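Local coordinates for protein pumilio homolog 23 (Arabidopsis thaliana, PDB 5WZJ) that binds RNA sequence-specifically through its pumilio repeats, recognises an 18S rRNA sequence, and probably regulates translation and mRNA stability, at residues E291-L294 with S300-N303; K308-S313 with F325-L330. All blocks are in the same frame, centred on the assembly; numbering follows the deposited sequence.

Contact 2 follows contact 1 in the chain, and the two share helix 299-310. Their centres lie about 10 Å apart, on the same side of the chain's centre, and contact 1 lies in Pumilio repeat 5 and contact 2 in repeat 6. Direct packing connects them: Leu294 CD1 is 3.7 Å from Leu330 CB and also 3.7 Å from Val326 O. Tyr302 OH approaches Leu330 O at 2.5 Å, a short distance read as a probable hydrogen bond. On the RNA side, Glu291 OE1 comes within 3.6 Å of Phe325 CB. Guanosine G7 of chain B is thus contacted by both segments 291-294 and 325-330, while U5 and U6 of chain B meet only 325-330 among these segments.

Contact 1. Residues E291-L294 with S300-N303; sequences EVIL and SLYN. With nucleotides of chain B.
Within Pumilio repeat 5, a unit of the right-handed RNA-binding superhelix, the RNA-facing helix 284-296 packs on helix 299-310 through Leu294 against Tyr302 and Ile293 against Leu301. The backbones come closest at Leu294 and Tyr302, whose CA atoms are 6.5 Å apart, and the pairing buries 131 Å² in total with no hydrogen bond across it. The two side chains cross at about a right angle. Leu294 uses a single branch, CD2, which lies 4.0 Å from Tyr302 CD2 and meets the ring obliquely. With CG of Tyr302 anti to the backbone N (chi1 175°), the CD2 corner of the ring is brought up beside that leucine methyl. Next to this pair, the Ile293 CG2 methyl lies 4.5 Å from Leu301 CD2, a looser aliphatic contact. All four residues are buried: Ile293 and Leu301 also touch Ile251 of helix 244-254, and Leu294 touches Val326 and Leu330 of helix 323-332, so helices 244-254 and 323-332 both pack against these residues.

Glu291, at the other end of segment 291-294, serves the RNA instead. Its chain is extended beyond CG and carries the carboxylate to the Watson-Crick edge of G7 of chain B, consistent with the guanine-reading glutamate of PUF repeats. OE2 forms a salt bridge with Arg181, which should help fix the rotation of the carboxylate. The other oxygen takes both guanine donors: G7 N1 donates to Glu291 OE1 at 2.7 Å with an N-H...O angle of 149°, and G7 N2 donates to the same OE1 at 2.8 Å with an angle of 144°.

Contact 2. Residues K308-S313 with F325-L330; sequences KVFKNS and FVIQAL. With nucleotides of chain B.
Gln328 NE2 has two acceptors: it donates to O2 of U5 of chain B at 3.2 Å, bent to 148°, and makes a weak bond to Asn324 OD1 that may help set which way the amide faces. The amide's other end, Gln328 OE1, accepts a nearly straight hydrogen bond from U5 N3, 2.7 Å long with an N-H...O angle of 172°. Phe325, three residues before Gln328, lays one ring face against guanine G7 of chain B, whose C6 sits 3.4 Å above the ring centre, while U5 and U6 of chain B lie at its edge.

Behind this RNA-reading face, Phe310 packs on the same helix. Val326 CG1, anti to the backbone N (chi1 -176°), is placed 3.6 Å from Phe310 CE1. Ile327 CD1 is 3.8 Å from Phe310 CD1, and all three aliphatic residues meet the ring obliquely. Both Leu330 methyls approach from one side, CD2 3.7 Å from Phe310 CB and CD1 3.7 Å from Phe310 CD2. On the RNA face, Asn324, Phe325 and Gln328 are consistent with the Asn-x-x-x-Gln pattern by which PUF repeats read uracil.

Contact 1. Residues E291-L294 with S300-N303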
ATOM      1  N   GLU A 291      -6.333 -10.385  -6.443  1.00 15.26           N
ATOM      2  CA  GLU A 291      -6.385  -9.441  -5.324  1.00 22.98           C
ATOM      3  C   GLU A 291      -7.014  -8.128  -5.759  1.00 20.21           C
ATOM      4  O   GLU A 291      -7.883  -7.582  -5.074  1.00 15.99           O
ATOM      5  CB  GLU A 291      -4.986  -9.156  -4.771  1.00 16.29           C
ATOM      6  CG  GLU A 291      -4.318 -10.274  -3.988  1.00 18.75           C
ATOM      7  CD  GLU A 291      -2.977  -9.802  -3.459  1.00 19.79           C
ATOM      8  OE1 GLU A 291      -1.927 -10.312  -3.905  1.00 18.77           O
ATOM      9  OE2 GLU A 291      -2.983  -8.859  -2.642  1.00 22.13           O
ATOM     10  N   VAL A 292      -6.585  -7.611  -6.908  1.00 13.30           N
ATOM     11  CA  VAL A 292      -7.082  -6.317  -7.355  1.00 11.17           C
ATOM     12  C   VAL A 292      -8.528  -6.431  -7.825  1.00 14.70           C
ATOM     13  O   VAL A 292      -9.356  -5.560  -7.535  1.00 19.12           O
ATOM     14  CB  VAL A 292      -6.164  -5.737  -8.445  1.00 11.97           C
ATOM     15  CG1 VAL A 292      -6.744  -4.425  -8.964  1.00 13.48           C
ATOM     16  CG2 VAL A 292      -4.765  -5.489  -7.866  1.00 15.42           C
ATOM     17  N   ILE A 293      -8.861  -7.511  -8.538  1.00 13.28           N
ATOM     18  CA  ILE A 293     -10.249  -7.749  -8.932  1.00 12.65           C
ATOM     19  C   ILE A 293     -11.173  -7.681  -7.719  1.00 17.97           C
ATOM     20  O   ILE A 293     -12.224  -7.021  -7.746  1.00 15.55           O
ATOM     21  CB  ILE A 293     -10.380  -9.098  -9.658  1.00 13.37           C
ATOM     22  CG1 ILE A 293      -9.752  -9.007 -11.053  1.00 16.94           C
ATOM     23  CG2 ILE A 293     -11.840  -9.496  -9.767  1.00 12.42           C
ATOM     24  CD1 ILE A 293      -9.639 -10.349 -11.742  1.00 13.56           C
ATOM     25  N   LEU A 294     -10.795  -8.364  -6.636  1.00 15.12           N
ATOM     26  CA  LEU A 294     -11.654  -8.395  -5.453  1.00 16.35           C
ATOM     27  C   LEU A 294     -11.742  -7.030  -4.786  1.00 17.20           C
ATOM     28  O   LEU A 294     -12.794  -6.684  -4.236  1.00 16.97           O
ATOM     29  CB  LEU A 294     -11.153  -9.451  -4.464  1.00 14.55           C
ATOM     30  CG  LEU A 294     -11.340 -10.898  -4.941  1.00 16.33           C
ATOM     31  CD1 LEU A 294     -10.705 -11.907  -3.988  1.00 15.72           C
ATOM     32  CD2 LEU A 294     -12.827 -11.167  -5.081  1.00 17.08           C
ATOM     33  N   SER A 300     -22.350  -7.304  -6.933  1.00 23.90           N
ATOM     34  CA  SER A 300     -22.867  -8.496  -7.597  1.00 26.80           C
ATOM     35  C   SER A 300     -21.731  -9.373  -8.099  1.00 29.34           C
ATOM     36  O   SER A 300     -21.799 -10.607  -8.035  1.00 23.68           O
ATOM     37  CB  SER A 300     -23.773  -8.085  -8.762  1.00 30.41           C
ATOM     38  OG  SER A 300     -23.046  -7.284  -9.687  1.00 32.30           O
ATOM     39  N   LEU A 301     -20.676  -8.749  -8.608  1.00 22.06           N
ATOM     40  CA  LEU A 301     -19.552  -9.520  -9.116  1.00 19.99           C
ATOM     41  C   LEU A 301     -18.778 -10.164  -7.968  1.00 19.62           C
ATOM     42  O   LEU A 301     -18.401 -11.337  -8.053  1.00 19.93           O
ATOM     43  CB  LEU A 301     -18.664  -8.604  -9.963  1.00 23.65           C
ATOM     44  CG  LEU A 301     -17.611  -9.257 -10.842  1.00 29.28           C
ATOM     45  CD1 LEU A 301     -17.449  -8.468 -12.133  1.00 26.01           C
ATOM     46  CD2 LEU A 301     -16.323  -9.306 -10.084  1.00 27.94           C
ATOM     47  N   TYR A 302     -18.563  -9.419  -6.873  1.00 20.65           N
ATOM     48  CA  TYR A 302     -17.903  -9.995  -5.700  1.00 20.27           C
ATOM     49  C   TYR A 302     -18.673 -11.200  -5.183  1.00 23.31           C
ATOM     50  O   TYR A 302     -18.081 -12.241  -4.871  1.00 21.03           O
ATOM     51  CB  TYR A 302     -17.749  -8.949  -4.579  1.00 18.08           C
ATOM     52  CG  TYR A 302     -17.186  -9.550  -3.294  1.00 20.79           C
ATOM     53  CD1 TYR A 302     -18.018 -10.225  -2.394  1.00 22.13           C
ATOM     54  CD2 TYR A 302     -15.820  -9.469  -2.992  1.00 15.56           C
ATOM     55  CE1 TYR A 302     -17.513 -10.812  -1.237  1.00 21.66           C
ATOM     56  CE2 TYR A 302     -15.308 -10.045  -1.830  1.00 18.22           C
ATOM     57  CZ  TYR A 302     -16.163 -10.721  -0.961  1.00 22.32           C
ATOM     58  OH  TYR A 302     -15.672 -11.303   0.191  1.00 23.92           O
ATOM     59  N   ASN A 303     -19.997 -11.066  -5.040  1.00 23.15           N
ATOM     60  CA  ASN A 303     -20.777 -12.155  -4.453  1.00 21.96           C
ATOM     61  C   ASN A 303     -20.680 -13.416  -5.302  1.00 23.48           C
ATOM     62  O   ASN A 303     -20.623 -14.530  -4.771  1.00 22.05           O
ATOM     63  CB  ASN A 303     -22.242 -11.736  -4.281  1.00 24.60           C
ATOM     64  CG  ASN A 303     -22.422 -10.686  -3.188  1.00 26.67           C
ATOM     65  OD1 ASN A 303     -21.512 -10.439  -2.399  1.00 25.12           O
ATOM     66  ND2 ASN A 303     -23.595 -10.063  -3.142  1.00 28.13           N
TER
ATOM     67  P     G B   7       8.167 -14.009   1.182  1.00 31.54           P
ATOM     68  OP1   G B   7       9.306 -14.956   1.187  1.00 30.37           O
ATOM     69  OP2   G B   7       8.312 -12.541   1.306  1.00 28.87           O
ATOM     70  O5'   G B   7       7.388 -14.175  -0.200  1.00 26.09           O
ATOM     71  C5'   G B   7       7.132 -15.458  -0.739  1.00 27.71           C
ATOM     72  C4'   G B   7       6.304 -15.365  -1.996  1.00 28.28           C
ATOM     73  O4'   G B   7       4.913 -15.101  -1.673  1.00 27.27           O
ATOM     74  C3'   G B   7       6.665 -14.240  -2.948  1.00 29.80           C
ATOM     75  O3'   G B   7       7.829 -14.518  -3.703  1.00 30.95           O
ATOM     76  C2'   G B   7       5.394 -14.107  -3.780  1.00 25.62           C
ATOM     77  O2'   G B   7       5.331 -15.136  -4.751  1.00 29.34           O
ATOM     78  C1'   G B   7       4.312 -14.370  -2.722  1.00 25.89           C
ATOM     79  N9    G B   7       3.787 -13.105  -2.188  1.00 24.50           N
ATOM     80  C8    G B   7       4.393 -12.263  -1.284  1.00 20.54           C
ATOM     81  N7    G B   7       3.687 -11.196  -1.051  1.00 21.72           N
ATOM     82  C5    G B   7       2.561 -11.330  -1.851  1.00 22.32           C
ATOM     83  C6    G B   7       1.438 -10.479  -2.021  1.00 22.21           C
ATOM     84  O6    G B   7       1.221  -9.399  -1.471  1.00 19.09           O
ATOM     85  N1    G B   7       0.510 -10.990  -2.921  1.00 21.36           N
ATOM     86  C2    G B   7       0.667 -12.178  -3.589  1.00 23.11           C
ATOM     87  N2    G B   7      -0.321 -12.514  -4.432  1.00 22.61           N
ATOM     88  N3    G B   7       1.713 -12.981  -3.444  1.00 25.17           N
ATOM     89  C4    G B   7       2.613 -12.501  -2.567  1.00 26.67           C
TER

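Contact 2. Residues K308-S313 with F325-L330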
ATOM      1  N   LYS A 308     -18.964 -18.941  -6.249  1.00 22.74           N
ATOM      2  CA  LYS A 308     -18.617 -19.940  -7.256  1.00 22.85           C
ATOM      3  C   LYS A 308     -17.144 -20.328  -7.250  1.00 19.35           C
ATOM      4  O   LYS A 308     -16.809 -21.423  -7.705  1.00 25.72           O
ATOM      5  CB  LYS A 308     -18.996 -19.442  -8.660  1.00 25.30           C
ATOM      6  CG  LYS A 308     -20.450 -18.998  -8.779  1.00 26.52           C
ATOM      7  CD  LYS A 308     -21.440 -20.134  -8.486  1.00 31.57           C
ATOM      8  CE  LYS A 308     -22.901 -19.660  -8.665  1.00 31.28           C
ATOM      9  NZ  LYS A 308     -23.163 -19.210 -10.083  1.00 35.12           N
ATOM     10  N   VAL A 309     -16.253 -19.475  -6.767  1.00 21.18           N
ATOM     11  CA  VAL A 309     -14.823 -19.727  -6.831  1.00 15.70           C
ATOM     12  C   VAL A 309     -14.255 -20.097  -5.462  1.00 22.35           C
ATOM     13  O   VAL A 309     -13.596 -21.126  -5.314  1.00 26.92           O
ATOM     14  CB  VAL A 309     -14.079 -18.518  -7.441  1.00 19.40           C
ATOM     15  CG1 VAL A 309     -12.581 -18.654  -7.236  1.00 15.02           C
ATOM     16  CG2 VAL A 309     -14.420 -18.393  -8.931  1.00 19.65           C
ATOM     17  N   PHE A 310     -14.515 -19.275  -4.446  1.00 18.37           N
ATOM     18  CA  PHE A 310     -13.764 -19.359  -3.194  1.00 18.85           C
ATOM     19  C   PHE A 310     -14.439 -20.218  -2.131  1.00 27.56           C
ATOM     20  O   PHE A 310     -13.746 -20.905  -1.376  1.00 25.59           O
ATOM     21  CB  PHE A 310     -13.522 -17.953  -2.638  1.00 15.16           C
ATOM     22  CG  PHE A 310     -12.619 -17.137  -3.499  1.00 18.46           C
ATOM     23  CD1 PHE A 310     -11.246 -17.359  -3.476  1.00 18.52           C
ATOM     24  CD2 PHE A 310     -13.136 -16.192  -4.373  1.00 16.36           C
ATOM     25  CE1 PHE A 310     -10.398 -16.638  -4.300  1.00 20.53           C
ATOM     26  CE2 PHE A 310     -12.286 -15.446  -5.188  1.00 17.83           C
ATOM     27  CZ  PHE A 310     -10.924 -15.677  -5.158  1.00 19.10           C
ATOM     28  N   LYS A 311     -15.765 -20.178  -2.044  1.00 25.47           N
ATOM     29  CA  LYS A 311     -16.461 -20.892  -0.981  1.00 25.44           C
ATOM     30  C   LYS A 311     -16.104 -22.375  -1.024  1.00 27.68           C
ATOM     31  O   LYS A 311     -16.017 -22.975  -2.098  1.00 27.15           O
ATOM     32  CB  LYS A 311     -17.974 -20.689  -1.112  1.00 22.85           C
ATOM     33  CG  LYS A 311     -18.796 -21.245   0.077  1.00 33.41           C
ATOM     34  CD  LYS A 311     -20.304 -21.208  -0.200  1.00 37.21           C
ATOM     35  CE  LYS A 311     -21.090 -21.961   0.888  1.00 49.07           C
ATOM     36  NZ  LYS A 311     -22.567 -21.865   0.698  1.00 53.89           N
ATOM     37  N   ASN A 312     -15.839 -22.946   0.151  1.00 26.13           N
ATOM     38  CA  ASN A 312     -15.405 -24.322   0.395  1.00 28.90           C
ATOM     39  C   ASN A 312     -13.916 -24.549   0.114  1.00 28.99           C
ATOM     40  O   ASN A 312     -13.415 -25.633   0.405  1.00 24.61           O
ATOM     41  CB  ASN A 312     -16.221 -25.365  -0.393  1.00 24.60           C
ATOM     42  CG  ASN A 312     -17.699 -25.272  -0.091  1.00 29.87           C
ATOM     43  OD1 ASN A 312     -18.090 -25.169   1.062  1.00 34.60           O
ATOM     44  ND2 ASN A 312     -18.521 -25.264  -1.126  1.00 33.24           N
ATOM     45  N   SER A 313     -13.181 -23.566  -0.411  1.00 29.65           N
ATOM     46  CA  SER A 313     -11.744 -23.711  -0.610  1.00 22.72           C
ATOM     47  C   SER A 313     -10.933 -22.736   0.238  1.00 27.52           C
ATOM     48  O   SER A 313      -9.727 -22.583   0.009  1.00 26.31           O
ATOM     49  CB  SER A 313     -11.389 -23.530  -2.091  1.00 24.11           C
ATOM     50  OG  SER A 313     -12.049 -24.494  -2.906  1.00 25.35           O
ATOM     51  N   PHE A 325      -2.917 -14.341  -0.023  1.00 18.70           N
ATOM     52  CA  PHE A 325      -3.157 -12.908  -0.178  1.00 15.42           C
ATOM     53  C   PHE A 325      -4.453 -12.634  -0.931  1.00 16.87           C
ATOM     54  O   PHE A 325      -5.095 -11.604  -0.691  1.00 14.60           O
ATOM     55  CB  PHE A 325      -1.972 -12.249  -0.873  1.00 17.31           C
ATOM     56  CG  PHE A 325      -0.720 -12.265  -0.048  1.00 19.40           C
ATOM     57  CD1 PHE A 325      -0.514 -11.310   0.943  1.00 20.78           C
ATOM     58  CD2 PHE A 325       0.240 -13.254  -0.245  1.00 18.77           C
ATOM     59  CE1 PHE A 325       0.636 -11.322   1.712  1.00 22.22           C
ATOM     60  CE2 PHE A 325       1.383 -13.288   0.532  1.00 18.88           C
ATOM     61  CZ  PHE A 325       1.592 -12.309   1.506  1.00 21.18           C
ATOM     62  N   VAL A 326      -4.861 -13.544  -1.826  1.00 15.05           N
ATOM     63  CA  VAL A 326      -6.184 -13.433  -2.432  1.00 16.53           C
ATOM     64  C   VAL A 326      -7.264 -13.603  -1.374  1.00 17.64           C
ATOM     65  O   VAL A 326      -8.272 -12.885  -1.374  1.00 17.98           O
ATOM     66  CB  VAL A 326      -6.358 -14.459  -3.566  1.00 17.71           C
ATOM     67  CG1 VAL A 326      -7.716 -14.258  -4.245  1.00 13.15           C
ATOM     68  CG2 VAL A 326      -5.235 -14.333  -4.596  1.00 18.89           C
ATOM     69  N   ILE A 327      -7.080 -14.560  -0.464  1.00 14.45           N
ATOM     70  CA  ILE A 327      -8.062 -14.748   0.597  1.00 14.78           C
ATOM     71  C   ILE A 327      -8.126 -13.502   1.476  1.00 18.65           C
ATOM     72  O   ILE A 327      -9.209 -13.075   1.896  1.00 16.70           O
ATOM     73  CB  ILE A 327      -7.736 -16.020   1.402  1.00 18.34           C
ATOM     74  CG1 ILE A 327      -7.800 -17.248   0.494  1.00 17.57           C
ATOM     75  CG2 ILE A 327      -8.709 -16.188   2.577  1.00 19.31           C
ATOM     76  CD1 ILE A 327      -9.124 -17.345  -0.319  1.00 15.35           C
ATOM     77  N   GLN A 328      -6.975 -12.876   1.734  1.00 15.93           N
ATOM     78  CA  GLN A 328      -6.976 -11.640   2.508  1.00 17.88           C
ATOM     79  C   GLN A 328      -7.808 -10.561   1.826  1.00 20.80           C
ATOM     80  O   GLN A 328      -8.591  -9.860   2.481  1.00 18.09           O
ATOM     81  CB  GLN A 328      -5.549 -11.149   2.721  1.00 16.74           C
ATOM     82  CG  GLN A 328      -4.743 -11.950   3.746  1.00 18.91           C
ATOM     83  CD  GLN A 328      -3.358 -11.361   3.929  1.00 22.52           C
ATOM     84  OE1 GLN A 328      -3.193 -10.137   3.930  1.00 21.39           O
ATOM     85  NE2 GLN A 328      -2.348 -12.224   4.059  1.00 17.97           N
ATOM     86  N   ALA A 329      -7.644 -10.410   0.507  1.00 17.85           N
ATOM     87  CA  ALA A 329      -8.466  -9.457  -0.237  1.00 18.94           C
ATOM     88  C   ALA A 329      -9.933  -9.865  -0.213  1.00 14.63           C
ATOM     89  O   ALA A 329     -10.817  -9.019  -0.037  1.00 17.32           O
ATOM     90  CB  ALA A 329      -7.957  -9.337  -1.682  1.00 16.18           C
ATOM     91  N   LEU A 330     -10.218 -11.155  -0.390  1.00 17.58           N
ATOM     92  CA  LEU A 330     -11.608 -11.610  -0.348  1.00 19.30           C
ATOM     93  C   LEU A 330     -12.251 -11.293   1.000  1.00 19.21           C
ATOM     94  O   LEU A 330     -13.357 -10.743   1.063  1.00 18.65           O
ATOM     95  CB  LEU A 330     -11.681 -13.109  -0.619  1.00 17.55           C
ATOM     96  CG  LEU A 330     -13.085 -13.727  -0.573  1.00 21.40           C
ATOM     97  CD1 LEU A 330     -13.824 -13.544  -1.897  1.00 12.62           C
ATOM     98  CD2 LEU A 330     -12.962 -15.191  -0.259  1.00 20.79           C
TER
ATOM     99  P     G B   7       8.167 -14.009   1.182  1.00 31.54           P
ATOM    100  OP1   G B   7       9.306 -14.956   1.187  1.00 30.37           O
ATOM    101  OP2   G B   7       8.312 -12.541   1.306  1.00 28.87           O
ATOM    102  O5'   G B   7       7.388 -14.175  -0.200  1.00 26.09           O
ATOM    103  C5'   G B   7       7.132 -15.458  -0.739  1.00 27.71           C
ATOM    104  C4'   G B   7       6.304 -15.365  -1.996  1.00 28.28           C
ATOM    105  O4'   G B   7       4.913 -15.101  -1.673  1.00 27.27           O
ATOM    106  C3'   G B   7       6.665 -14.240  -2.948  1.00 29.80           C
ATOM    107  O3'   G B   7       7.829 -14.518  -3.703  1.00 30.95           O
ATOM    108  C2'   G B   7       5.394 -14.107  -3.780  1.00 25.62           C
ATOM    109  O2'   G B   7       5.331 -15.136  -4.751  1.00 29.34           O
ATOM    110  C1'   G B   7       4.312 -14.370  -2.722  1.00 25.89           C
ATOM    111  N9    G B   7       3.787 -13.105  -2.188  1.00 24.50           N
ATOM    112  C8    G B   7       4.393 -12.263  -1.284  1.00 20.54           C
ATOM    113  N7    G B   7       3.687 -11.196  -1.051  1.00 21.72           N
ATOM    114  C5    G B   7       2.561 -11.330  -1.851  1.00 22.32           C
ATOM    115  C6    G B   7       1.438 -10.479  -2.021  1.00 22.21           C
ATOM    116  O6    G B   7       1.221  -9.399  -1.471  1.00 19.09           O
ATOM    117  N1    G B   7       0.510 -10.990  -2.921  1.00 21.36           N
ATOM    118  C2    G B   7       0.667 -12.178  -3.589  1.00 23.11           C
ATOM    119  N2    G B   7      -0.321 -12.514  -4.432  1.00 22.61           N
ATOM    120  N3    G B   7       1.713 -12.981  -3.444  1.00 25.17           N
ATOM    121  C4    G B   7       2.613 -12.501  -2.567  1.00 26.67           C
ATOM    122  P     U B   5       5.438  -5.268   5.105  1.00 35.79           P
ATOM    123  OP1   U B   5       6.822  -5.483   5.589  1.00 27.79           O
ATOM    124  OP2   U B   5       5.136  -4.995   3.678  1.00 37.81           O
ATOM    125  O5'   U B   5       4.552  -6.516   5.549  1.00 32.30           O
ATOM    126  C5'   U B   5       4.572  -6.974   6.895  1.00 25.56           C
ATOM    127  C4'   U B   5       4.081  -8.395   6.998  1.00 23.99           C
ATOM    128  O4'   U B   5       2.660  -8.429   6.691  1.00 23.59           O
ATOM    129  C3'   U B   5       4.745  -9.371   6.034  1.00 26.51           C
ATOM    130  O3'   U B   5       4.773 -10.652   6.642  1.00 27.13           O
ATOM    131  C2'   U B   5       3.768  -9.396   4.859  1.00 21.32           C
ATOM    132  O2'   U B   5       3.838 -10.558   4.062  1.00 22.86           O
ATOM    133  C1'   U B   5       2.429  -9.282   5.582  1.00 22.16           C
ATOM    134  N1    U B   5       1.350  -8.682   4.785  1.00 25.85           N
ATOM    135  C2    U B   5       0.175  -9.401   4.686  1.00 23.07           C
ATOM    136  O2    U B   5       0.032 -10.492   5.201  1.00 22.81           O
ATOM    137  N3    U B   5      -0.820  -8.809   3.953  1.00 25.26           N
ATOM    138  C4    U B   5      -0.756  -7.584   3.326  1.00 26.95           C
ATOM    139  O4    U B   5      -1.742  -7.196   2.709  1.00 30.21           O
ATOM    140  C5    U B   5       0.486  -6.888   3.478  1.00 26.96           C
ATOM    141  C6    U B   5       1.479  -7.443   4.194  1.00 24.93           C
ATOM    142  P     U B   6       6.152 -11.342   7.072  1.00 27.90           P
ATOM    143  OP1   U B   6       5.820 -12.267   8.184  1.00 32.39           O
ATOM    144  OP2   U B   6       7.195 -10.316   7.253  1.00 29.17           O
ATOM    145  O5'   U B   6       6.544 -12.180   5.777  1.00 28.20           O
ATOM    146  C5'   U B   6       7.219 -13.427   5.851  1.00 24.19           C
ATOM    147  C4'   U B   6       6.803 -14.321   4.711  1.00 27.37           C
ATOM    148  O4'   U B   6       5.467 -14.826   4.980  1.00 27.55           O
ATOM    149  C3'   U B   6       6.731 -13.623   3.347  1.00 23.01           C
ATOM    150  O3'   U B   6       7.134 -14.521   2.309  1.00 29.10           O
ATOM    151  C2'   U B   6       5.244 -13.295   3.205  1.00 23.37           C
ATOM    152  O2'   U B   6       4.795 -13.182   1.871  1.00 22.31           O
ATOM    153  C1'   U B   6       4.596 -14.483   3.913  1.00 27.31           C
ATOM    154  N1    U B   6       3.264 -14.215   4.486  1.00 25.79           N
ATOM    155  C2    U B   6       2.167 -14.817   3.889  1.00 24.05           C
ATOM    156  O2    U B   6       2.262 -15.537   2.902  1.00 25.46           O
ATOM    157  N3    U B   6       0.955 -14.542   4.480  1.00 22.45           N
ATOM    158  C4    U B   6       0.735 -13.757   5.597  1.00 20.00           C
ATOM    159  O4    U B   6      -0.416 -13.606   6.027  1.00 19.11           O
ATOM    160  C5    U B   6       1.920 -13.176   6.159  1.00 19.59           C
ATOM    161  C6    U B   6       3.114 -13.412   5.598  1.00 19.70           C
TER